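Local coordinates for protein sugar kinase (Agrobacterium tumefaciens, PDB 2RBC) that probably transfers phosphate from ATP to a sugar or related substrate, as a putative kinase of the ribokinase (pfkB) family, at residues G189-V194 / A214-G219; I207-P212 / I239-G244. All coordinates share one frame; numbering follows the deposited sequence. Where two conformers were deposited one is given.

Contact 1: residues G189-V194 / A214-G219. With SO4 (sulfate ion), chain E.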
loop_
_atom_site.group_PDB
_atom_site.type_symbol
_atom_site.label_atom_id
_atom_site.label_comp_id
_atom_site.label_asym_id
_atom_site.label_seq_id
_atom_site.Cartn_x
_atom_site.Cartn_y
_atom_site.Cartn_z
ATOM N N GLY A 189 16.357 -11.124 -18.517
ATOM C CA GLY A 189 15.563 -12.316 -18.709
ATOM C C GLY A 189 15.180 -12.841 -17.349
ATOM O O GLY A 189 15.798 -13.779 -16.818
ATOM N N ASP A 190 14.182 -12.205 -16.769
ATOM C CA ASP A 190 13.626 -12.649 -15.500
ATOM C C ASP A 190 12.364 -13.487 -15.721
ATOM O O ASP A 190 11.932 -13.704 -16.823
ATOM C CB ASP A 190 13.304 -11.449 -14.630
ATOM C CG ASP A 190 13.485 -11.714 -13.154
ATOM O OD1 ASP A 190 13.430 -12.888 -12.683
ATOM O OD2 ASP A 190 13.764 -10.713 -12.469
ATOM N N VAL A 191 11.800 -13.965 -14.625
ATOM C CA VAL A 191 10.690 -14.894 -14.659
ATOM C C VAL A 191 9.518 -14.317 -15.425
ATOM O O VAL A 191 9.141 -13.150 -15.271
ATOM C CB VAL A 191 10.305 -15.302 -13.223
ATOM C CG1 VAL A 191 9.046 -16.067 -13.238
ATOM C CG2 VAL A 191 11.448 -16.137 -12.611
ATOM N N ALA A 192 9.008 -15.135 -16.321
ATOM C CA ALA A 192 7.908 -14.788 -17.181
ATOM C C ALA A 192 7.504 -16.091 -17.780
ATOM O O ALA A 192 8.232 -17.070 -17.662
ATOM C CB ALA A 192 8.340 -13.822 -18.311
ATOM N N PRO A 193 6.356 -16.108 -18.459
ATOM C CA PRO A 193 6.010 -17.277 -19.237
ATOM C C PRO A 193 7.143 -17.601 -20.188
ATOM O O PRO A 193 7.796 -16.683 -20.711
ATOM C CB PRO A 193 4.766 -16.837 -19.991
ATOM C CG PRO A 193 4.154 -15.784 -19.116
ATOM C CD PRO A 193 5.311 -15.070 -18.511
ATOM N N VAL A 194 7.370 -18.899 -20.406
ATOM C CA VAL A 194 8.460 -19.361 -21.270
ATOM C C VAL A 194 8.316 -18.813 -22.662
ATOM O O VAL A 194 9.293 -18.518 -23.292
ATOM C CB VAL A 194 8.595 -20.910 -21.399
ATOM C CG1 VAL A 194 9.346 -21.479 -20.215
ATOM C CG2 VAL A 194 7.239 -21.566 -21.594
ATOM N N ALA A 214 16.258 -18.918 -16.021
ATOM C CA ALA A 214 17.090 -19.875 -16.730
ATOM C C ALA A 214 16.696 -21.313 -16.410
ATOM O O ALA A 214 16.727 -22.176 -17.296
ATOM C CB ALA A 214 18.535 -19.633 -16.414
ATOM N N THR A 215 16.320 -21.553 -15.154
ATOM C CA THR A 215 15.840 -22.865 -14.707
ATOM C C THR A 215 14.604 -23.248 -15.495
ATOM O O THR A 215 14.490 -24.353 -15.986
ATOM C CB THR A 215 15.506 -22.829 -13.199
ATOM O OG1 THR A 215 16.670 -22.401 -12.454
ATOM C CG2 THR A 215 15.042 -24.162 -12.721
ATOM N N ARG A 216 13.672 -22.311 -15.610
ATOM C CA ARG A 216 12.451 -22.597 -16.318
ATOM C C ARG A 216 12.690 -22.844 -17.783
ATOM O O ARG A 216 12.089 -23.740 -18.372
ATOM C CB ARG A 216 11.437 -21.453 -16.183
ATOM C CG ARG A 216 10.104 -21.858 -16.832
ATOM C CD ARG A 216 8.990 -20.790 -16.780
ATOM N NE ARG A 216 8.738 -20.287 -15.433
ATOM C CZ ARG A 216 7.805 -19.380 -15.134
ATOM N NH1 ARG A 216 7.017 -18.873 -16.079
ATOM N NH2 ARG A 216 7.665 -18.976 -13.878
ATOM N N LEU A 217 13.570 -22.044 -18.375
ATOM C CA LEU A 217 13.809 -22.112 -19.809
ATOM C C LEU A 217 14.524 -23.399 -20.224
ATOM O O LEU A 217 14.240 -23.936 -21.296
ATOM C CB LEU A 217 14.576 -20.852 -20.284
ATOM C CG LEU A 217 14.639 -20.541 -21.785
ATOM C CD1 LEU A 217 13.241 -20.430 -22.433
ATOM C CD2 LEU A 217 15.428 -19.252 -21.991
ATOM N N THR A 218 15.440 -23.888 -19.382
ATOM C CA THR A 218 16.280 -25.041 -19.700
ATOM C C THR A 218 15.775 -26.294 -19.077
ATOM O O THR A 218 16.087 -27.398 -19.527
ATOM C CB THR A 218 17.738 -24.870 -19.202
ATOM O OG1 THR A 218 17.779 -24.891 -17.755
ATOM C CG2 THR A 218 18.346 -23.589 -19.764
ATOM N N GLY A 219 15.002 -26.130 -18.018
ATOM C CA GLY A 219 14.559 -27.252 -17.233
ATOM C C GLY A 219 15.673 -27.971 -16.481
ATOM O O GLY A 219 15.488 -29.132 -16.099
HETATM S S SO4 E . 5.210 -21.172 -18.480
HETATM O O1 SO4 E . 5.567 -22.522 -18.041
HETATM O O2 SO4 E . 4.410 -21.222 -19.705
HETATM O O3 SO4 E . 4.475 -20.469 -17.426
HETATM O O4 SO4 E . 6.442 -20.462 -18.774
#
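Arg216 and Val194 meet at one oxygen of a bound sulfate, O4. Arg216 NH1 donates to sulfate O4 over 3.2 Å with an N-H...O angle of 150°, and that oxygen lies at the edge of the guanidinium, near its plane. The backbone N of Val194 donates to the same oxygen, but the modelled separation is too short for its exact length to be trusted. Pro193 is the N-cap of helix 194-200, so the sulfate sits against the helix start. Arg216 reaches this place from helix 211-218: CG is anti to the backbone N (chi1 -174°), and a bend at chi3 turns the head across the loop. NH1 also comes within 2.7 Å of Ala192 O, at an angle too poor for a hydrogen bond. Two valine methyls flank the arginine. Val194 CG1 lies 3.5 Å from Arg216 CG along the aliphatic stem, and Val191 CG1, on a side chain crossing at about a right angle, is 3.3 Å from Arg216 NH2. Within the loop, Val191 N donates to Asp190 OD1 at 2.8 Å, and that oxygen also bonds Ser210 OG. Although the sulfate is probably from the crystallisation liquor, the arginine charge and the N terminus of helix 194-200 would probably together favour an anion at this spot.

Contact 2: residues I207-P212 / I239-G244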
loop_
_atom_site.group_PDB
_atom_site.type_symbol
_atom_site.label_atom_id
_atom_site.label_comp_id
_atom_site.label_asym_id
_atom_site.label_seq_id
_atom_site.Cartn_x
_atom_site.Cartn_y
_atom_site.Cartn_z
ATOM N N ILE A 207 21.914 -11.252 -23.096
ATOM C CA ILE A 207 20.843 -11.603 -22.146
ATOM C C ILE A 207 21.432 -11.926 -20.781
ATOM O O ILE A 207 22.415 -12.663 -20.694
ATOM C CB ILE A 207 20.015 -12.826 -22.604
ATOM C CG1 ILE A 207 19.543 -12.718 -24.059
ATOM C CG2 ILE A 207 18.861 -13.079 -21.627
ATOM C CD1 ILE A 207 18.925 -14.027 -24.623
ATOM N N VAL A 208 20.843 -11.362 -19.722
ATOM C CA VAL A 208 21.242 -11.704 -18.364
ATOM C C VAL A 208 20.012 -12.308 -17.760
ATOM O O VAL A 208 19.045 -11.599 -17.500
ATOM C CB VAL A 208 21.707 -10.505 -17.521
ATOM C CG1 VAL A 208 22.166 -10.986 -16.131
ATOM C CG2 VAL A 208 22.766 -9.674 -18.278
ATOM N N PHE A 209 20.034 -13.634 -17.618
ATOM C CA PHE A 209 18.936 -14.373 -16.996
ATOM C C PHE A 209 19.137 -14.447 -15.469
ATOM O O PHE A 209 20.268 -14.550 -14.987
ATOM C CB PHE A 209 18.884 -15.837 -17.496
ATOM C CG PHE A 209 18.532 -16.000 -18.948
ATOM C CD1 PHE A 209 17.199 -15.893 -19.380
ATOM C CD2 PHE A 209 19.518 -16.365 -19.883
ATOM C CE1 PHE A 209 16.868 -16.113 -20.723
ATOM C CE2 PHE A 209 19.215 -16.572 -21.227
ATOM C CZ PHE A 209 17.889 -16.443 -21.662
ATOM N N SER A 210 18.027 -14.423 -14.717
ATOM C CA SER A 210 18.060 -14.731 -13.301
ATOM C C SER A 210 18.086 -16.242 -13.225
ATOM O O SER A 210 17.662 -16.928 -14.164
ATOM C CB SER A 210 16.785 -14.214 -12.614
ATOM O OG SER A 210 15.653 -14.822 -13.198
ATOM N N GLU A 211 18.566 -16.777 -12.115
ATOM C CA GLU A 211 18.550 -18.224 -11.965
ATOM C C GLU A 211 17.151 -18.894 -12.185
ATOM O O GLU A 211 17.005 -19.879 -12.928
ATOM C CB GLU A 211 19.156 -18.589 -10.611
ATOM C CG GLU A 211 19.043 -20.060 -10.319
ATOM C CD GLU A 211 19.919 -20.486 -9.154
ATOM O OE1 GLU A 211 20.571 -19.625 -8.522
ATOM O OE2 GLU A 211 19.933 -21.709 -8.897
ATOM N N PRO A 212 16.111 -18.371 -11.545
ATOM C CA PRO A 212 14.799 -18.949 -11.794
ATOM C C PRO A 212 14.329 -18.913 -13.246
ATOM O O PRO A 212 13.696 -19.860 -13.710
ATOM C CB PRO A 212 13.869 -18.101 -10.932
ATOM C CG PRO A 212 14.692 -17.374 -10.032
ATOM C CD PRO A 212 16.055 -17.272 -10.575
ATOM N N ILE A 239 25.415 -14.465 -23.231
ATOM C CA ILE A 239 24.478 -15.033 -22.267
ATOM C C ILE A 239 25.103 -15.123 -20.879
ATOM O O ILE A 239 26.139 -15.752 -20.706
ATOM C CB ILE A 239 24.079 -16.464 -22.638
ATOM C CG1 ILE A 239 23.527 -16.557 -24.083
ATOM C CG2 ILE A 239 23.097 -17.046 -21.596
ATOM C CD1 ILE A 239 22.193 -15.886 -24.299
ATOM N N ALA A 240 24.448 -14.505 -19.901
ATOM C CA ALA A 240 24.833 -14.627 -18.509
ATOM C C ALA A 240 23.669 -15.176 -17.674
ATOM O O ALA A 240 22.510 -14.925 -17.976
ATOM C CB ALA A 240 25.304 -13.225 -17.947
ATOM N N VAL A 241 23.989 -15.942 -16.643
ATOM C CA VAL A 241 22.997 -16.304 -15.641
ATOM C C VAL A 241 23.545 -15.859 -14.299
ATOM O O VAL A 241 24.671 -16.252 -13.930
ATOM C CB VAL A 241 22.676 -17.809 -15.623
ATOM C CG1 VAL A 241 21.540 -18.091 -14.602
ATOM C CG2 VAL A 241 22.266 -18.324 -17.032
ATOM N N THR A 242 22.779 -15.021 -13.589
ATOM C CA THR A 242 23.186 -14.568 -12.237
ATOM C C THR A 242 22.629 -15.522 -11.193
ATOM O O THR A 242 21.556 -16.107 -11.391
ATOM C CB THR A 242 22.727 -13.152 -11.937
ATOM O OG1 THR A 242 21.291 -13.105 -12.014
ATOM C CG2 THR A 242 23.345 -12.173 -12.936
ATOM N N ALA A 243 23.379 -15.693 -10.097
ATOM C CA ALA A 243 23.017 -16.611 -9.010
ATOM C C ALA A 243 23.178 -15.943 -7.638
ATOM O O ALA A 243 23.496 -16.597 -6.652
ATOM C CB ALA A 243 23.849 -17.932 -9.104
ATOM N N GLY A 244 22.948 -14.628 -7.580
ATOM C CA GLY A 244 23.136 -13.843 -6.356
ATOM C C GLY A 244 24.490 -14.014 -5.708
ATOM O O GLY A 244 25.532 -13.853 -6.337
#
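Segments 207-212 and 239-244 pair as parallel strands, residue beside residue from Ile207-Ile239 to Phe209-Val241, in the central sheet of the ribokinase-like alpha/beta fold. They supply the two strands of a beta-alpha-beta crossover through helices 211-218 and 223-233. Three backbone hydrogen bonds join them: Ala240 N to Ile207 O, Phe209 N to Ala240 O at 2.8 Å and Thr242 N to Phe209 O. CA-H...O contacts supplement them; Val241 CA, for example, approaches Phe209 O. The apolar contacts divide between the sheet faces. On the face of Ile207, Phe209, Ile239 and Val241, the two isoleucines lie side by side with their CD1 atoms 3.8 Å apart. Ile239 CG2 comes to the edge of the Phe209 ring, in its plane and 3.9 Å from CE2, while Ile207 CG2 sits over the ring centre. Leu230 and Leu227 of helix 223-233 touch Phe209 and Val241 respectively. On the other face Phe278 of helix 274-287 touches both Val208 and Thr242. There chi1 of Thr242 (60°) sets OG1 between the backbone N and the carbonyl carbon and CG2 beside the N, putting the methyl, not the hydroxyl, against Val208; CG2 meets Val208 CG1 at 3.6 Å, the side chains crossing nearly at right angles.

How the contacts relate
From the N terminus, strand 185-189 runs into loop 189-194, helix 194-200 follows, and the chain returns to the sheet at 207-212. Helix 211-218 then carries 214-219 back to the loop, so contact 1 closes its circuit before strand 238-242 delivers 239-244 and closes contact 2. The segments alternate, and the two closures therefore cross rather than nest. Strand 206-210 lies between strands 185-189 and 238-242, and Gly189 N probably donates to Val208 O between strands 185-189 and 206-210. Beyond the strand ends, Val191 CG2 packs against Pro212 CB. Contact 2 pairs neighbouring strands, while contact 1 ties the loop after strand 185-189 and the start of helix 194-200 to the later part of helix 211-218.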